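Local coordinates for protein glucose-6-phosphate isomerase (PDB 6OTU) that catalyses the reversible isomerization of glucose 6-phosphate to fructose 6-phosphate, at residues A166-M171 against K179-V184; V322-R325 against G329-T332; S391-T396 against L435-G440. All coordinates share one frame; numbering follows the deposited sequence.

Contact 1 (A166-M171 against K179-V184)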
ATOM      1  N   ALA A 166      -1.545  -2.611  12.858  1.00 31.18           N
ATOM      2  CA  ALA A 166      -1.669  -1.169  12.686  1.00 33.34           C
ATOM      3  C   ALA A 166      -1.707  -0.446  14.032  1.00 36.92           C
ATOM      4  O   ALA A 166      -1.135   0.643  14.184  1.00 35.14           O
ATOM      5  CB  ALA A 166      -2.924  -0.857  11.868  1.00 30.96           C
ATOM      6  N   MET A 167      -2.381  -1.037  15.022  1.00 30.73           N
ATOM      7  CA  MET A 167      -2.484  -0.393  16.325  1.00 34.90           C
ATOM      8  C   MET A 167      -1.175  -0.505  17.101  1.00 30.84           C
ATOM      9  O   MET A 167      -0.791   0.432  17.803  1.00 37.73           O
ATOM     10  CB  MET A 167      -3.658  -0.993  17.121  1.00 30.95           C
ATOM     11  CG  MET A 167      -5.060  -0.577  16.609  1.00 31.25           C
ATOM     12  SD  MET A 167      -5.329   1.226  16.412  1.00 36.82           S
ATOM     13  CE  MET A 167      -5.054   1.426  14.641  1.00 36.81           C
ATOM     14  N   TYR A 168      -0.476  -1.635  16.974  1.00 30.59           N
ATOM     15  CA  TYR A 168       0.787  -1.809  17.678  1.00 33.06           C
ATOM     16  C   TYR A 168       1.808  -0.755  17.240  1.00 39.50           C
ATOM     17  O   TYR A 168       2.436  -0.094  18.078  1.00 38.38           O
ATOM     18  CB  TYR A 168       1.328  -3.233  17.461  1.00 36.42           C
ATOM     19  CG  TYR A 168       2.781  -3.335  17.857  1.00 37.24           C
ATOM     20  CD1 TYR A 168       3.149  -3.408  19.192  1.00 42.29           C
ATOM     21  CD2 TYR A 168       3.786  -3.282  16.906  1.00 34.35           C
ATOM     22  CE1 TYR A 168       4.478  -3.451  19.564  1.00 42.41           C
ATOM     23  CE2 TYR A 168       5.115  -3.324  17.264  1.00 38.10           C
ATOM     24  CZ  TYR A 168       5.463  -3.403  18.595  1.00 40.72           C
ATOM     25  OH  TYR A 168       6.802  -3.448  18.958  1.00 46.75           O
ATOM     26  N   PHE A 169       1.978  -0.567  15.926  1.00 36.41           N
ATOM     27  CA  PHE A 169       2.903   0.469  15.473  1.00 37.73           C
ATOM     28  C   PHE A 169       2.384   1.872  15.771  1.00 39.10           C
ATOM     29  O   PHE A 169       3.184   2.799  15.938  1.00 37.12           O
ATOM     30  CB  PHE A 169       3.208   0.305  13.984  1.00 34.98           C
ATOM     31  CG  PHE A 169       4.076  -0.881  13.692  1.00 40.02           C
ATOM     32  CD1 PHE A 169       5.459  -0.783  13.765  1.00 36.03           C
ATOM     33  CD2 PHE A 169       3.512  -2.117  13.398  1.00 30.76           C
ATOM     34  CE1 PHE A 169       6.254  -1.894  13.517  1.00 39.63           C
ATOM     35  CE2 PHE A 169       4.310  -3.226  13.149  1.00 30.65           C
ATOM     36  CZ  PHE A 169       5.670  -3.116  13.208  1.00 30.99           C
ATOM     37  N   ALA A 170       1.066   2.054  15.859  1.00 36.70           N
ATOM     38  CA  ALA A 170       0.553   3.383  16.188  1.00 33.75           C
ATOM     39  C   ALA A 170       0.962   3.791  17.594  1.00 32.30           C
ATOM     40  O   ALA A 170       1.274   4.961  17.848  1.00 32.83           O
ATOM     41  CB  ALA A 170      -0.967   3.417  16.059  1.00 34.41           C
ATOM     42  N   MET A 171       0.966   2.839  18.514  1.00 32.00           N
ATOM     43  CA  MET A 171       1.227   3.119  19.914  1.00 38.49           C
ATOM     44  C   MET A 171       2.690   2.986  20.287  1.00 43.61           C
ATOM     45  O   MET A 171       3.073   3.441  21.376  1.00 47.69           O
ATOM     46  CB  MET A 171       0.412   2.173  20.795  1.00 33.26           C
ATOM     47  CG  MET A 171      -1.059   2.379  20.697  1.00 31.96           C
ATOM     48  SD  MET A 171      -1.942   1.148  21.678  1.00 39.85           S
ATOM     49  CE  MET A 171      -3.520   1.281  20.851  1.00 36.81           C
ATOM     50  N   LYS A 179       9.587  -5.092  24.731  1.00 46.18           N
ATOM     51  CA  LYS A 179       9.102  -6.300  24.075  1.00 39.69           C
ATOM     52  C   LYS A 179       9.397  -6.258  22.588  1.00 40.92           C
ATOM     53  O   LYS A 179       9.299  -5.208  21.943  1.00 40.89           O
ATOM     54  CB  LYS A 179       7.597  -6.461  24.283  1.00 37.95           C
ATOM     55  CG  LYS A 179       7.181  -6.490  25.738  1.00 37.53           C
ATOM     56  CD  LYS A 179       8.074  -7.436  26.540  1.00 33.99           C
ATOM     57  CE  LYS A 179       7.606  -7.501  28.002  1.00 38.40           C
ATOM     58  NZ  LYS A 179       8.443  -8.408  28.851  1.00 34.74           N
ATOM     59  N   ARG A 180       9.754  -7.411  22.041  1.00 36.04           N
ATOM     60  CA  ARG A 180       9.902  -7.578  20.609  1.00 40.09           C
ATOM     61  C   ARG A 180       8.676  -8.303  20.065  1.00 40.12           C
ATOM     62  O   ARG A 180       8.265  -9.336  20.612  1.00 37.58           O
ATOM     63  CB  ARG A 180      11.177  -8.350  20.293  1.00 53.19           C
ATOM     64  CG  ARG A 180      12.391  -7.897  21.086  1.00 50.09           C
ATOM     65  CD  ARG A 180      13.537  -8.871  20.848  1.00 57.45           C
ATOM     66  NE  ARG A 180      14.121  -8.733  19.513  1.00 57.53           N
ATOM     67  CZ  ARG A 180      14.548  -9.752  18.769  1.00 59.69           C
ATOM     68  NH1 ARG A 180      14.447 -10.999  19.221  1.00 58.53           N
ATOM     69  NH2 ARG A 180      15.085  -9.525  17.572  1.00 57.41           N
ATOM     70  N   ILE A 181       8.098  -7.755  18.992  1.00 35.59           N
ATOM     71  CA  ILE A 181       6.771  -8.132  18.518  1.00 37.29           C
ATOM     72  C   ILE A 181       6.855  -8.456  17.034  1.00 38.73           C
ATOM     73  O   ILE A 181       7.372  -7.657  16.244  1.00 43.25           O
ATOM     74  CB  ILE A 181       5.735  -7.017  18.781  1.00 40.81           C
ATOM     75  CG1 ILE A 181       5.807  -6.545  20.243  1.00 37.99           C
ATOM     76  CG2 ILE A 181       4.329  -7.472  18.425  1.00 30.43           C
ATOM     77  CD1 ILE A 181       5.352  -7.577  21.244  1.00 31.17           C
ATOM     78  N   PHE A 182       6.349  -9.628  16.656  1.00 34.96           N
ATOM     79  CA  PHE A 182       6.370 -10.088  15.275  1.00 36.65           C
ATOM     80  C   PHE A 182       4.988 -10.578  14.874  1.00 35.65           C
ATOM     81  O   PHE A 182       4.178 -10.991  15.715  1.00 37.05           O
ATOM     82  CB  PHE A 182       7.397 -11.220  15.072  1.00 37.27           C
ATOM     83  CG  PHE A 182       8.800 -10.832  15.433  1.00 36.25           C
ATOM     84  CD1 PHE A 182       9.260 -10.975  16.734  1.00 34.87           C
ATOM     85  CD2 PHE A 182       9.653 -10.299  14.474  1.00 33.91           C
ATOM     86  CE1 PHE A 182      10.547 -10.593  17.070  1.00 37.24           C
ATOM     87  CE2 PHE A 182      10.947  -9.921  14.799  1.00 33.16           C
ATOM     88  CZ  PHE A 182      11.397 -10.069  16.098  1.00 34.96           C
ATOM     89  N   PHE A 183       4.728 -10.536  13.569  1.00 33.75           N
ATOM     90  CA  PHE A 183       3.489 -11.050  12.999  1.00 35.26           C
ATOM     91  C   PHE A 183       3.833 -12.050  11.915  1.00 34.51           C
ATOM     92  O   PHE A 183       4.557 -11.721  10.973  1.00 29.97           O
ATOM     93  CB  PHE A 183       2.613  -9.931  12.429  1.00 29.75           C
ATOM     94  CG  PHE A 183       2.230  -8.908  13.443  1.00 37.94           C
ATOM     95  CD1 PHE A 183       3.084  -7.860  13.739  1.00 29.83           C
ATOM     96  CD2 PHE A 183       1.022  -9.005  14.124  1.00 35.04           C
ATOM     97  CE1 PHE A 183       2.731  -6.916  14.693  1.00 41.02           C
ATOM     98  CE2 PHE A 183       0.663  -8.055  15.072  1.00 34.95           C
ATOM     99  CZ  PHE A 183       1.523  -7.009  15.355  1.00 29.85           C
ATOM    100  N   VAL A 184       3.315 -13.266  12.057  1.00 33.03           N
ATOM    101  CA  VAL A 184       3.449 -14.318  11.056  1.00 32.90           C
ATOM    102  C   VAL A 184       2.051 -14.578  10.504  1.00 35.92           C
ATOM    103  O   VAL A 184       1.145 -14.992  11.241  1.00 33.51           O
ATOM    104  CB  VAL A 184       4.078 -15.588  11.656  1.00 32.22           C
ATOM    105  CG1 VAL A 184       4.085 -16.746  10.655  1.00 30.56           C
ATOM    106  CG2 VAL A 184       5.477 -15.296  12.138  1.00 30.68           C
TER
HETATM  107  O   HOH W   1       7.414  -3.173  21.771  1.00 36.77           O
HETATM  108  O   HOH W   2       8.856  -5.179  17.557  1.00 44.21           O

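Contact 2 (V322-R325 against G329-T332)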
ATOM      1  N   VAL A 322     -19.332   9.529   0.011  1.00 30.95           N
ATOM      2  CA  VAL A 322     -20.433   9.219  -0.902  1.00 32.19           C
ATOM      3  C   VAL A 322     -20.545  10.294  -1.977  1.00 35.56           C
ATOM      4  O   VAL A 322     -20.775   9.994  -3.156  1.00 36.39           O
ATOM      5  CB  VAL A 322     -21.748   9.068  -0.106  1.00 37.53           C
ATOM      6  CG1 VAL A 322     -22.964   9.182  -1.014  1.00 30.36           C
ATOM      7  CG2 VAL A 322     -21.759   7.776   0.703  1.00 29.86           C
ATOM      8  N   TRP A 323     -20.373  11.565  -1.584  1.00 29.95           N
ATOM      9  CA  TRP A 323     -20.318  12.662  -2.555  1.00 34.60           C
ATOM     10  C   TRP A 323     -19.223  12.427  -3.584  1.00 35.02           C
ATOM     11  O   TRP A 323     -19.474  12.468  -4.792  1.00 29.86           O
ATOM     12  CB  TRP A 323     -20.105  13.992  -1.832  1.00 30.37           C
ATOM     13  CG  TRP A 323     -19.852  15.192  -2.710  1.00 31.16           C
ATOM     14  CD1 TRP A 323     -18.672  15.878  -2.842  1.00 30.46           C
ATOM     15  CD2 TRP A 323     -20.813  15.895  -3.529  1.00 31.01           C
ATOM     16  NE1 TRP A 323     -18.832  16.937  -3.698  1.00 34.79           N
ATOM     17  CE2 TRP A 323     -20.131  16.973  -4.138  1.00 31.12           C
ATOM     18  CE3 TRP A 323     -22.173  15.703  -3.817  1.00 31.36           C
ATOM     19  CZ2 TRP A 323     -20.759  17.855  -5.028  1.00 32.08           C
ATOM     20  CZ3 TRP A 323     -22.802  16.588  -4.705  1.00 34.13           C
ATOM     21  CH2 TRP A 323     -22.091  17.650  -5.293  1.00 31.88           C
ATOM     22  N   ASN A 324     -18.008  12.140  -3.125  1.00 33.84           N
ATOM     23  CA  ASN A 324     -16.914  11.909  -4.059  1.00 29.18           C
ATOM     24  C   ASN A 324     -17.139  10.649  -4.891  1.00 33.00           C
ATOM     25  O   ASN A 324     -16.927  10.655  -6.108  1.00 29.26           O
ATOM     26  CB  ASN A 324     -15.593  11.819  -3.293  1.00 31.70           C
ATOM     27  CG  ASN A 324     -15.045  13.189  -2.900  1.00 31.56           C
ATOM     28  OD1 ASN A 324     -15.259  14.185  -3.593  1.00 32.81           O
ATOM     29  ND2 ASN A 324     -14.333  13.238  -1.783  1.00 39.29           N
ATOM     30  N   ARG A 325     -17.582   9.563  -4.262  1.00 33.76           N
ATOM     31  CA  ARG A 325     -17.637   8.282  -4.965  1.00 33.68           C
ATOM     32  C   ARG A 325     -18.810   8.218  -5.941  1.00 34.58           C
ATOM     33  O   ARG A 325     -18.616   7.988  -7.138  1.00 34.05           O
ATOM     34  CB  ARG A 325     -17.714   7.129  -3.956  1.00 33.33           C
ATOM     35  CG  ARG A 325     -17.992   5.747  -4.560  1.00 34.82           C
ATOM     36  CD  ARG A 325     -16.888   5.264  -5.499  1.00 28.42           C
ATOM     37  NE  ARG A 325     -16.843   3.808  -5.507  1.00 32.33           N
ATOM     38  CZ  ARG A 325     -16.658   3.037  -6.580  1.00 33.44           C
ATOM     39  NH1 ARG A 325     -16.508   3.563  -7.788  1.00 30.43           N
ATOM     40  NH2 ARG A 325     -16.632   1.720  -6.436  1.00 35.84           N
ATOM     41  N   GLY A 329     -18.059  10.735  -8.986  1.00 36.08           N
ATOM     42  CA  GLY A 329     -17.600   9.599  -9.753  1.00 31.86           C
ATOM     43  C   GLY A 329     -16.162   9.172  -9.555  1.00 36.53           C
ATOM     44  O   GLY A 329     -15.631   8.457 -10.407  1.00 33.68           O
ATOM     45  N   TYR A 330     -15.508   9.568  -8.472  1.00 36.86           N
ATOM     46  CA  TYR A 330     -14.111   9.177  -8.307  1.00 37.56           C
ATOM     47  C   TYR A 330     -14.044   7.761  -7.737  1.00 38.95           C
ATOM     48  O   TYR A 330     -14.598   7.513  -6.663  1.00 34.34           O
ATOM     49  CB  TYR A 330     -13.373  10.167  -7.411  1.00 32.37           C
ATOM     50  CG  TYR A 330     -13.546  11.632  -7.812  1.00 28.69           C
ATOM     51  CD1 TYR A 330     -13.417  12.035  -9.140  1.00 33.39           C
ATOM     52  CD2 TYR A 330     -13.842  12.618  -6.849  1.00 34.34           C
ATOM     53  CE1 TYR A 330     -13.572  13.380  -9.506  1.00 34.91           C
ATOM     54  CE2 TYR A 330     -13.982  13.954  -7.205  1.00 29.18           C
ATOM     55  CZ  TYR A 330     -13.852  14.323  -8.528  1.00 41.92           C
ATOM     56  OH  TYR A 330     -14.012  15.638  -8.879  1.00 49.20           O
ATOM     57  N   PRO A 331     -13.385   6.816  -8.414  1.00 28.11           N
ATOM     58  CA  PRO A 331     -13.424   5.413  -7.976  1.00 28.00           C
ATOM     59  C   PRO A 331     -12.429   5.041  -6.877  1.00 33.55           C
ATOM     60  O   PRO A 331     -12.436   3.881  -6.443  1.00 30.32           O
ATOM     61  CB  PRO A 331     -13.119   4.647  -9.274  1.00 28.48           C
ATOM     62  CG  PRO A 331     -12.226   5.592 -10.061  1.00 30.47           C
ATOM     63  CD  PRO A 331     -12.658   7.000  -9.685  1.00 28.14           C
ATOM     64  N   THR A 332     -11.574   5.949  -6.403  1.00 27.75           N
ATOM     65  CA  THR A 332     -10.621   5.621  -5.347  1.00 30.01           C
ATOM     66  C   THR A 332     -10.621   6.712  -4.285  1.00 28.77           C
ATOM     67  O   THR A 332     -11.191   7.784  -4.474  1.00 33.82           O
ATOM     68  CB  THR A 332      -9.172   5.430  -5.855  1.00 27.55           C
ATOM     69  OG1 THR A 332      -8.541   6.707  -6.067  1.00 29.37           O
ATOM     70  CG2 THR A 332      -9.111   4.592  -7.128  1.00 27.58           C
TER

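Contact 3 (S391-T396 against L435-G440)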
ATOM      1  N   SER A 391       1.081  12.152  -9.729  1.00 32.48           N
ATOM      2  CA  SER A 391      -0.158  11.869 -10.459  1.00 36.62           C
ATOM      3  C   SER A 391      -1.365  12.612  -9.877  1.00 36.86           C
ATOM      4  O   SER A 391      -2.276  12.997 -10.622  1.00 29.10           O
ATOM      5  CB  SER A 391      -0.426  10.359 -10.481  1.00 31.61           C
ATOM      6  OG  SER A 391      -1.482  10.072 -11.368  1.00 37.89           O
ATOM      7  N   LEU A 392      -1.401  12.823  -8.563  1.00 29.02           N
ATOM      8  CA  LEU A 392      -2.484  13.620  -7.996  1.00 32.88           C
ATOM      9  C   LEU A 392      -2.451  15.046  -8.539  1.00 32.01           C
ATOM     10  O   LEU A 392      -3.497  15.605  -8.882  1.00 29.43           O
ATOM     11  CB  LEU A 392      -2.402  13.606  -6.467  1.00 35.07           C
ATOM     12  CG  LEU A 392      -3.093  12.445  -5.711  1.00 34.96           C
ATOM     13  CD1 LEU A 392      -2.629  11.092  -6.133  1.00 32.52           C
ATOM     14  CD2 LEU A 392      -2.900  12.577  -4.213  1.00 45.20           C
ATOM     15  N   HIS A 393      -1.247  15.630  -8.678  1.00 35.47           N
ATOM     16  CA  HIS A 393      -1.103  17.016  -9.127  1.00 36.58           C
ATOM     17  C   HIS A 393      -1.257  17.172 -10.642  1.00 38.84           C
ATOM     18  O   HIS A 393      -1.714  18.226 -11.098  1.00 38.30           O
ATOM     19  CB  HIS A 393       0.263  17.592  -8.698  1.00 34.11           C
ATOM     20  CG  HIS A 393       0.331  17.992  -7.254  1.00 33.43           C
ATOM     21  ND1 HIS A 393      -0.466  18.981  -6.714  1.00 35.55           N
ATOM     22  CD2 HIS A 393       1.092  17.528  -6.235  1.00 34.29           C
ATOM     23  CE1 HIS A 393      -0.208  19.099  -5.424  1.00 34.05           C
ATOM     24  NE2 HIS A 393       0.728  18.222  -5.105  1.00 33.38           N
ATOM     25  N   GLN A 394      -0.886  16.155 -11.440  1.00 30.08           N
ATOM     26  CA  GLN A 394      -0.750  16.347 -12.883  1.00 35.80           C
ATOM     27  C   GLN A 394      -1.174  15.154 -13.727  1.00 34.60           C
ATOM     28  O   GLN A 394      -1.082  15.236 -14.955  1.00 34.44           O
ATOM     29  CB  GLN A 394       0.701  16.716 -13.255  1.00 30.67           C
ATOM     30  CG  GLN A 394       1.100  18.150 -12.929  1.00 35.65           C
ATOM     31  CD  GLN A 394       2.392  18.543 -13.618  1.00 39.61           C
ATOM     32  OE1 GLN A 394       3.315  17.737 -13.717  1.00 44.01           O
ATOM     33  NE2 GLN A 394       2.462  19.780 -14.111  1.00 34.76           N
ATOM     34  N   GLY A 395      -1.620  14.057 -13.126  1.00 35.70           N
ATOM     35  CA  GLY A 395      -2.170  12.956 -13.887  1.00 34.25           C
ATOM     36  C   GLY A 395      -3.566  13.263 -14.389  1.00 31.79           C
ATOM     37  O   GLY A 395      -4.136  14.324 -14.151  1.00 35.20           O
ATOM     38  N   THR A 396      -4.137  12.286 -15.079  1.00 31.40           N
ATOM     39  CA  THR A 396      -5.398  12.469 -15.782  1.00 32.61           C
ATOM     40  C   THR A 396      -6.633  12.156 -14.928  1.00 36.25           C
ATOM     41  O   THR A 396      -7.751  12.426 -15.368  1.00 36.20           O
ATOM     42  CB  THR A 396      -5.403  11.606 -17.064  1.00 35.98           C
ATOM     43  OG1 THR A 396      -5.167  10.234 -16.732  1.00 32.66           O
ATOM     44  CG2 THR A 396      -4.302  12.048 -18.023  1.00 29.70           C
ATOM     45  N   LEU A 435      -4.065  22.481   0.186  1.00 31.66           N
ATOM     46  CA  LEU A 435      -4.351  23.739  -0.507  1.00 32.13           C
ATOM     47  C   LEU A 435      -3.915  23.696  -1.968  1.00 40.65           C
ATOM     48  O   LEU A 435      -4.660  24.122  -2.859  1.00 38.09           O
ATOM     49  CB  LEU A 435      -3.669  24.895   0.214  1.00 32.74           C
ATOM     50  CG  LEU A 435      -4.367  25.265   1.520  1.00 43.85           C
ATOM     51  CD1 LEU A 435      -3.611  26.364   2.215  1.00 37.81           C
ATOM     52  CD2 LEU A 435      -5.790  25.709   1.261  1.00 41.48           C
ATOM     53  N   ALA A 436      -2.711  23.182  -2.235  1.00 43.16           N
ATOM     54  CA  ALA A 436      -2.218  23.127  -3.606  1.00 36.47           C
ATOM     55  C   ALA A 436      -3.090  22.219  -4.466  1.00 40.34           C
ATOM     56  O   ALA A 436      -3.430  22.574  -5.600  1.00 31.59           O
ATOM     57  CB  ALA A 436      -0.763  22.662  -3.615  1.00 31.96           C
ATOM     58  N   LEU A 437      -3.486  21.056  -3.927  1.00 36.88           N
ATOM     59  CA  LEU A 437      -4.339  20.138  -4.680  1.00 39.21           C
ATOM     60  C   LEU A 437      -5.687  20.775  -4.992  1.00 36.99           C
ATOM     61  O   LEU A 437      -6.232  20.585  -6.084  1.00 34.30           O
ATOM     62  CB  LEU A 437      -4.530  18.822  -3.907  1.00 30.14           C
ATOM     63  CG  LEU A 437      -3.382  17.800  -3.945  1.00 38.00           C
ATOM     64  CD1 LEU A 437      -3.521  16.725  -2.855  1.00 32.27           C
ATOM     65  CD2 LEU A 437      -3.245  17.157  -5.329  1.00 29.74           C
ATOM     66  N   ALA A 438      -6.233  21.546  -4.051  1.00 31.02           N
ATOM     67  CA  ALA A 438      -7.539  22.169  -4.255  1.00 35.14           C
ATOM     68  C   ALA A 438      -7.476  23.393  -5.174  1.00 41.54           C
ATOM     69  O   ALA A 438      -8.374  23.600  -6.000  1.00 31.81           O
ATOM     70  CB  ALA A 438      -8.143  22.553  -2.905  1.00 31.42           C
ATOM     71  N   GLN A 439      -6.451  24.233  -5.031  1.00 32.10           N
ATOM     72  CA  GLN A 439      -6.415  25.494  -5.763  1.00 36.94           C
ATOM     73  C   GLN A 439      -5.682  25.399  -7.087  1.00 35.80           C
ATOM     74  O   GLN A 439      -6.000  26.155  -8.007  1.00 33.00           O
ATOM     75  CB  GLN A 439      -5.730  26.592  -4.948  1.00 39.98           C
ATOM     76  CG  GLN A 439      -6.520  27.114  -3.788  1.00 49.25           C
ATOM     77  CD  GLN A 439      -5.748  28.161  -3.025  1.00 60.48           C
ATOM     78  OE1 GLN A 439      -4.586  27.952  -2.675  1.00 63.28           O
ATOM     79  NE2 GLN A 439      -6.377  29.307  -2.782  1.00 66.34           N
ATOM     80  N   GLY A 440      -4.689  24.519  -7.196  1.00 32.32           N
ATOM     81  CA  GLY A 440      -3.872  24.469  -8.398  1.00 32.40           C
ATOM     82  C   GLY A 440      -3.051  25.731  -8.602  1.00 36.09           C
ATOM     83  O   GLY A 440      -2.936  26.591  -7.722  1.00 37.51           O
TER
HETATM   84  O   HOH W   3      -2.401  20.772  -7.671  1.00 35.71           O

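Contact 1 (A166-M171 against K179-V184)
Y168 and I181 face each other where helix 166-171 runs nearly antiparallel to strand 180-184, the two axes 10.8 Å apart at 157°. Helix 162-172 and strand 180-184 are the helix and second strand of a beta-alpha-beta unit that starts with strand 151-155, and strand 180-184 is an outermost strand, within this chain, of the five-stranded parallel sheet. The phenol of Y168 does most of the bridging. Its CG stands opposite the backbone N (chi1 165°), which carries the ring out to the strand, where I181 lies over one face. CB of I181 makes a CH-pi contact 4.0 Å from the centroid of the Y168 ring and 27° off its normal. CG1 of I181 reaches the rim, 3.4 Å from Y168 CE1, while CG2 sits above the middle of the ring. Two residues further along the strand, F183 turns an edge of its ring to CB of Y168, and its CE1 comes within 4.3 Å of CE2 of F169. This apolar packing gives way to water at the phenol end. Y168 OH, also hydrogen-bonded to Q172, meets water 1 at 2.9 Å, close to the ring plane. That water donates to K179 O at 2.8 Å. A second water lies 3.0 Å from Y168 OH and accepts the backbone N-H of I181, with its oxygen 3.0 Å from I181 N.

Contact 2 (V322-R325 against G329-T332)
G329 meets R325 and N324 at the C-terminal end of helix 313-327, in the helix-to-strand turn that leads into strand 332-337 of the six-stranded mixed sheet. G329 leaves helical geometry with a positive phi, and its CA makes a CA-H...O contact with R325 O at 3.2 Å. Next along, Y330 gives its N-H to N324 O (3.0 Å from Y330 N, 161° at the hydrogen), a bond from residue i+6 back to i, tying it to the last turns of the helix, where 323-325 form a wider pi-type turn. The Y330 ring crosses the N324 amide obliquely, their planes 44° apart, with Y330 CE2 3.8 Å from N324 OD1; ND2 of that amide is hydrogen-bonded to E61. Y330 O approaches the aliphatic part of R325, 3.4 Å from its CD. P331 then packs against the tip of the same arginine. A bend at chi2 (63°) brings the R325 guanidinium round to P331. NE and NH2 of R325 are hydrogen-bonded to T372 O and S373 O, and NH2 forms a salt bridge with D397 of the second subunit. The proline ring touches P331 of that subunit. P331 O lies over the middle of one guanidinium face, and R325 NH1 is 3.6 Å from P331 CA.

Contact 3 (S391-T396 against L435-G440)
H393 lays one face of its imidazole on L437, joining the short helix 389-394 to the end of helix 422-439. Both helices pack on the six-stranded mixed sheet through strand 401-406, L392 touching V401 and L437 touching F403, so this is helix-to-helix packing within one layer of an alpha/beta domain. From CB of H393 the chain turns so that CG stands opposite its own carbonyl carbon (chi1 -78°), and this swings the ring towards segment 435-440. CG lies at the margin of the contact, 4.1 Å from L437 CD2. At ND1 the methyl comes closer, with L437 CD2 3.6 Å away over the face, offset towards the rim; the CH-pi contact is 25° off the ring normal. CE1 meets both CD2 and CG of L437 and, 4.0 Å away, the CB of A436. NE2 still lies 4.1 Å from L437 CD2 and is hydrogen-bonded to Q433, one turn back on the same helix as L437, which helps fix the rotation of the ring. The same CD2 of L437 also rests on CB of L392, at 3.8 Å. Near the imidazole plane, ND1 of H393 meets a water at 2.8 Å. This water donates to A436 O at 2.9 Å, and that carbonyl also accepts the helical N-H of G440.

From the N terminus the contacts follow in series, none nested in or crossing another. Contact 1 closes a loop of seven residues in the domain of the five-stranded parallel sheet. Contact 2, on the opposite side of the chain's centre, spans three residues and delivers the chain into the mixed sheet. Contact 3 encloses 38 residues, including strand 401-406, and ties two helices together over that strand. Contacts 2 and 3 have centres about 16 Å apart and do not touch, yet both meet the second subunit: R325 of contact 2 packs on T396 of the other chain, a residue of contact 3 there. Contact 1 reaches no other chain.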